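Local coordinates for microcompartments protein (Desulfitobacterium hafniense, PDB 3NWG) that probably serves as a shell protein of a bacterial microcompartment, its chain carrying two BMC domains in tandem, at residues Thr102-Ile105 / Ala106-Ile109; Ser56-Ala59 / Gly60-Ala64. All coordinates share one frame; numbering follows the deposited sequence.

Contact 1: Thr102-Ile105 / Ala106-Ile109; sequences TFSI and ASLI
T102 lays its hydroxyl over the first turn of helix 105-117, where OG1 sits 3.4 Å from CB of L108. Its CB also faces the hydroxyl of S107, at 3.4 Å from OG. T102 is the last residue of strand 96-102, and its chi1 of 68° puts OG1 between the backbone N and the carbonyl carbon. From there OG1 donates a hydrogen bond to the carbonyl O of S104, 2.9 Å away. S104 holds the N-cap position. Its carbonyl O takes a second bond, from the backbone N of L108 at 3.0 Å. The two donors reach this oxygen from opposite faces of the carbonyl plane, tilted from it by 25° for OG1 and 22° for N. The next bond of the helix runs from N of I109 to O of I105, 2.9 Å. OG of S104 and OG of S107 are hydrogen-bonded at 2.6 Å. The apolar side of the turn is made by I105 and I109. CG2 of I105 meets CD1 of I109 at 3.8 Å, and the two side chains meet at a slant. Both isoleucines also touch the sheet of the first BMC domain, I105 at L7 and I43, I109 at I5 and L45. On another side L108 packs on S136 and V138 of strand 136-142. The chemistry is thus divided. Hydroxyls and a carbonyl oxygen that accepts two hydrogen bonds join the strand end to the start of the helix, and the isoleucines give that helix an apolar surface for the other domain.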
ATOM      1  N   THR A 102       1.977  23.634  13.724  1.00 50.38           N
ATOM      2  CA  THR A 102       2.239  24.985  13.207  1.00 50.80           C
ATOM      3  C   THR A 102       1.766  25.123  11.757  1.00 51.37           C
ATOM      4  O   THR A 102       1.594  24.117  11.043  1.00 50.81           O
ATOM      5  CB  THR A 102       3.761  25.396  13.257  1.00 50.27           C
ATOM      6  OG1 THR A 102       4.506  24.596  12.337  1.00 50.32           O
ATOM      7  CG2 THR A 102       4.359  25.249  14.635  1.00 49.18           C
ATOM      8  N   PHE A 103       1.592  26.383  11.343  1.00 51.97           N
ATOM      9  CA  PHE A 103       1.110  26.757  10.019  1.00 52.68           C
ATOM     10  C   PHE A 103       2.167  26.675   8.900  1.00 52.13           C
ATOM     11  O   PHE A 103       1.822  26.699   7.715  1.00 52.48           O
ATOM     12  CB  PHE A 103       0.512  28.178  10.069  1.00 54.51           C
ATOM     13  CG  PHE A 103      -0.873  28.248  10.676  1.00 55.30           C
ATOM     14  CD1 PHE A 103      -1.965  27.646  10.039  1.00 55.21           C
ATOM     15  CD2 PHE A 103      -1.089  28.935  11.870  1.00 57.07           C
ATOM     16  CE1 PHE A 103      -3.246  27.709  10.586  1.00 56.87           C
ATOM     17  CE2 PHE A 103      -2.386  29.010  12.445  1.00 58.00           C
ATOM     18  CZ  PHE A 103      -3.463  28.392  11.794  1.00 58.24           C
ATOM     19  N   SER A 104       3.446  26.584   9.274  1.00 51.14           N
ATOM     20  CA  SER A 104       4.541  26.546   8.299  1.00 49.78           C
ATOM     21  C   SER A 104       5.572  25.483   8.662  1.00 48.37           C
ATOM     22  O   SER A 104       5.783  25.187   9.845  1.00 47.32           O
ATOM     23  CB  SER A 104       5.224  27.910   8.216  1.00 50.40           C
ATOM     24  OG  SER A 104       6.331  27.990   9.106  1.00 49.30           O
ATOM     25  N   ILE A 105       6.233  24.938   7.642  1.00 47.59           N
ATOM     26  CA  ILE A 105       7.245  23.909   7.843  1.00 46.51           C
ATOM     27  C   ILE A 105       8.466  24.469   8.574  1.00 46.70           C
ATOM     28  O   ILE A 105       9.086  23.773   9.397  1.00 46.93           O
ATOM     29  CB  ILE A 105       7.658  23.268   6.502  1.00 46.46           C
ATOM     30  CG1 ILE A 105       6.486  22.472   5.910  1.00 46.15           C
ATOM     31  CG2 ILE A 105       8.901  22.385   6.671  1.00 45.57           C
ATOM     32  CD1 ILE A 105       6.649  22.058   4.454  1.00 45.34           C
ATOM     33  N   ALA A 106       8.810  25.724   8.291  1.00 46.82           N
ATOM     34  CA  ALA A 106       9.937  26.360   8.963  1.00 46.98           C
ATOM     35  C   ALA A 106       9.692  26.445  10.474  1.00 47.19           C
ATOM     36  O   ALA A 106      10.504  25.977  11.276  1.00 46.94           O
ATOM     37  CB  ALA A 106      10.212  27.738   8.379  1.00 47.77           C
ATOM     38  N   SER A 107       8.563  27.032  10.862  1.00 47.60           N
ATOM     39  CA  SER A 107       8.223  27.119  12.272  1.00 47.82           C
ATOM     40  C   SER A 107       8.159  25.732  12.897  1.00 46.79           C
ATOM     41  O   SER A 107       8.600  25.548  14.028  1.00 47.00           O
ATOM     42  CB  SER A 107       6.924  27.873  12.485  1.00 48.38           C
ATOM     43  OG  SER A 107       5.937  27.359  11.623  1.00 50.51           O
ATOM     44  N   LEU A 108       7.661  24.740  12.172  1.00 45.95           N
ATOM     45  CA  LEU A 108       7.711  23.400  12.744  1.00 45.59           C
ATOM     46  C   LEU A 108       9.148  22.930  13.016  1.00 45.41           C
ATOM     47  O   LEU A 108       9.432  22.421  14.100  1.00 45.77           O
ATOM     48  CB  LEU A 108       6.963  22.356  11.918  1.00 45.60           C
ATOM     49  CG  LEU A 108       6.882  21.127  12.833  1.00 46.21           C
ATOM     50  CD1 LEU A 108       5.687  21.225  13.787  1.00 46.71           C
ATOM     51  CD2 LEU A 108       6.928  19.823  12.087  1.00 45.38           C
ATOM     52  N   ILE A 109      10.049  23.097  12.049  1.00 44.87           N
ATOM     53  CA  ILE A 109      11.420  22.656  12.251  1.00 44.47           C
ATOM     54  C   ILE A 109      11.998  23.329  13.479  1.00 44.77           C
ATOM     55  O   ILE A 109      12.575  22.649  14.339  1.00 44.98           O
ATOM     56  CB  ILE A 109      12.295  22.919  11.024  1.00 44.86           C
ATOM     57  CG1 ILE A 109      11.955  21.909   9.923  1.00 45.75           C
ATOM     58  CG2 ILE A 109      13.778  22.816  11.371  1.00 43.83           C
ATOM     59  CD1 ILE A 109      12.266  22.432   8.522  1.00 47.88           C
TER

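Contact 2: Ser56-Ala59 / Gly60-Ala64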
ATOM      1  N   SER A  56      23.570  24.832  -1.236  1.00 46.28           N
ATOM      2  CA  SER A  56      22.454  24.083  -1.740  1.00 45.52           C
ATOM      3  C   SER A  56      21.188  24.952  -1.773  1.00 44.82           C
ATOM      4  O   SER A  56      20.507  25.022  -2.806  1.00 44.84           O
ATOM      5  CB  SER A  56      22.271  22.866  -0.856  1.00 45.88           C
ATOM      6  OG  SER A  56      21.378  21.928  -1.408  1.00 47.07           O
ATOM      7  N   VAL A  57      20.889  25.641  -0.672  1.00 44.22           N
ATOM      8  CA  VAL A  57      19.712  26.531  -0.630  1.00 43.75           C
ATOM      9  C   VAL A  57      19.794  27.704  -1.634  1.00 44.02           C
ATOM     10  O   VAL A  57      18.824  27.978  -2.347  1.00 44.06           O
ATOM     11  CB  VAL A  57      19.386  27.024   0.803  1.00 44.22           C
ATOM     12  CG1 VAL A  57      18.311  28.114   0.787  1.00 43.62           C
ATOM     13  CG2 VAL A  57      18.950  25.851   1.680  1.00 43.06           C
ATOM     14  N   THR A  58      20.947  28.369  -1.714  1.00 44.17           N
ATOM     15  CA  THR A  58      21.151  29.412  -2.718  1.00 44.03           C
ATOM     16  C   THR A  58      20.967  28.857  -4.130  1.00 43.81           C
ATOM     17  O   THR A  58      20.332  29.500  -4.976  1.00 44.51           O
ATOM     18  CB  THR A  58      22.521  30.099  -2.579  1.00 45.00           C
ATOM     19  OG1 THR A  58      22.614  30.734  -1.291  1.00 44.59           O
ATOM     20  CG2 THR A  58      22.721  31.157  -3.695  1.00 44.74           C
ATOM     21  N   ALA A  59      21.480  27.653  -4.379  1.00 42.97           N
ATOM     22  CA  ALA A  59      21.331  27.022  -5.691  1.00 42.35           C
ATOM     23  C   ALA A  59      19.849  26.882  -6.086  1.00 42.14           C
ATOM     24  O   ALA A  59      19.461  27.228  -7.209  1.00 41.92           O
ATOM     25  CB  ALA A  59      22.006  25.683  -5.706  1.00 41.73           C
ATOM     26  N   GLY A  60      19.036  26.387  -5.151  1.00 41.72           N
ATOM     27  CA  GLY A  60      17.612  26.174  -5.397  1.00 41.36           C
ATOM     28  C   GLY A  60      16.909  27.496  -5.588  1.00 41.75           C
ATOM     29  O   GLY A  60      16.109  27.649  -6.508  1.00 42.15           O
ATOM     30  N   LYS A  61      17.222  28.470  -4.738  1.00 42.02           N
ATOM     31  CA  LYS A  61      16.657  29.823  -4.897  1.00 43.05           C
ATOM     32  C   LYS A  61      17.008  30.410  -6.272  1.00 43.44           C
ATOM     33  O   LYS A  61      16.199  31.130  -6.874  1.00 43.78           O
ATOM     34  CB  LYS A  61      17.145  30.760  -3.792  1.00 43.52           C
ATOM     35  CG  LYS A  61      16.570  30.478  -2.400  1.00 44.91           C
ATOM     36  CD  LYS A  61      17.185  31.412  -1.322  1.00 49.13           C
ATOM     37  CE  LYS A  61      16.736  32.878  -1.542  1.00 53.26           C
ATOM     38  NZ  LYS A  61      16.995  33.788  -0.380  1.00 57.24           N
ATOM     39  N   THR A  62      18.212  30.084  -6.755  1.00 42.89           N
ATOM     40  CA  THR A  62      18.667  30.508  -8.069  1.00 43.22           C
ATOM     41  C   THR A  62      17.817  29.917  -9.178  1.00 43.15           C
ATOM     42  O   THR A  62      17.345  30.647 -10.033  1.00 43.83           O
ATOM     43  CB  THR A  62      20.149  30.158  -8.310  1.00 43.00           C
ATOM     44  OG1 THR A  62      20.941  30.688  -7.245  1.00 44.54           O
ATOM     45  CG2 THR A  62      20.642  30.765  -9.610  1.00 42.55           C
HETATM   46  N   MSE A  63      17.618  28.606  -9.167  1.00 42.97           N
HETATM   47  CA  MSE A  63      16.838  27.959 -10.210  1.00 44.21           C
HETATM   48  C   MSE A  63      15.378  28.333 -10.126  1.00 45.43           C
HETATM   49  O   MSE A  63      14.783  28.701 -11.132  1.00 46.58           O
HETATM   50  CB  MSE A  63      16.995  26.441 -10.196  1.00 43.94           C
HETATM   51  CG  MSE A  63      18.421  25.960 -10.485  1.00 44.73           C
HETATM   52 SE   MSE A  63      19.214  26.600 -12.151  0.60 45.66          SE
HETATM   53  CE  MSE A  63      17.784  26.115 -13.332  1.00 43.87           C
ATOM     54  N   ALA A  64      14.813  28.271  -8.926  1.00 45.94           N
ATOM     55  CA  ALA A  64      13.399  28.556  -8.729  1.00 47.31           C
ATOM     56  C   ALA A  64      12.988  30.045  -8.838  1.00 48.87           C
ATOM     57  O   ALA A  64      11.852  30.342  -9.178  1.00 49.94           O
ATOM     58  CB  ALA A  64      12.913  27.934  -7.433  1.00 46.96           C
TER
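T58 and T62 meet one turn apart on helix 50-64, and the backbone carbonyl of T58 links them. Backbone bonds come first. The regular i to i+4 ladder runs from G60 N to S56 O (3.1 Å), from K61 N to V57 O (2.9 Å), from T62 N to T58 O (2.8 Å), and from M63 N to A59 O (3.0 Å). The side-chain bond is the second kind. O of T58 also accepts from OG1 of T62, at 2.6 Å. The two donors arrive from opposite faces of the carbonyl plane, and OG1 stands above that plane by 40°. T62 has OG1 beside its own backbone N (chi1 -54°), which turns the hydroxyl back down the helix. The hydroxyl of T58 makes the same kind of bond one turn earlier, from OG1 to O of Q54. A threonine hydroxyl bonded to the carbonyl four residues earlier is a common helix feature. The aliphatic chain of K61 lies against a backbone oxygen, with CG 3.4 Å from O of V57. Apolar contact is slight: CD of K61 comes to 4.1 Å from CG1 of V57. The lysine chain bends at chi3, and NZ ends in a salt bridge to D71. One side of this helix rests on strands 4-10 and 68-74, and another meets helix 13-26. V57 touches V8, D71 and I73, and A64 touches V10. Toward helix 13-26, A59 meets A26, the selenomethionine M63 meets E18 and A22, and OG of S56 bonds to O of M23.

Contact 2 comes first along the chain, in the second half of helix 50-64. Contact 1 follows, where strand 96-102 gives way to helix 105-117. Contact 2 lies in the N-terminal BMC domain and contact 1 in the C-terminal one. Their centres are 20 Å apart, and their nearest atoms about 10 Å, so they do not touch. Strand 4-10 stands between them. Its I5, L7 and E9 meet contact 1, whereas V8 and V10 meet contact 2, consistent with opposite faces of the same sheet. Contact 2 therefore belongs within one domain, while contact 1 also lies at the interface where the second domain packs on the sheet of the first.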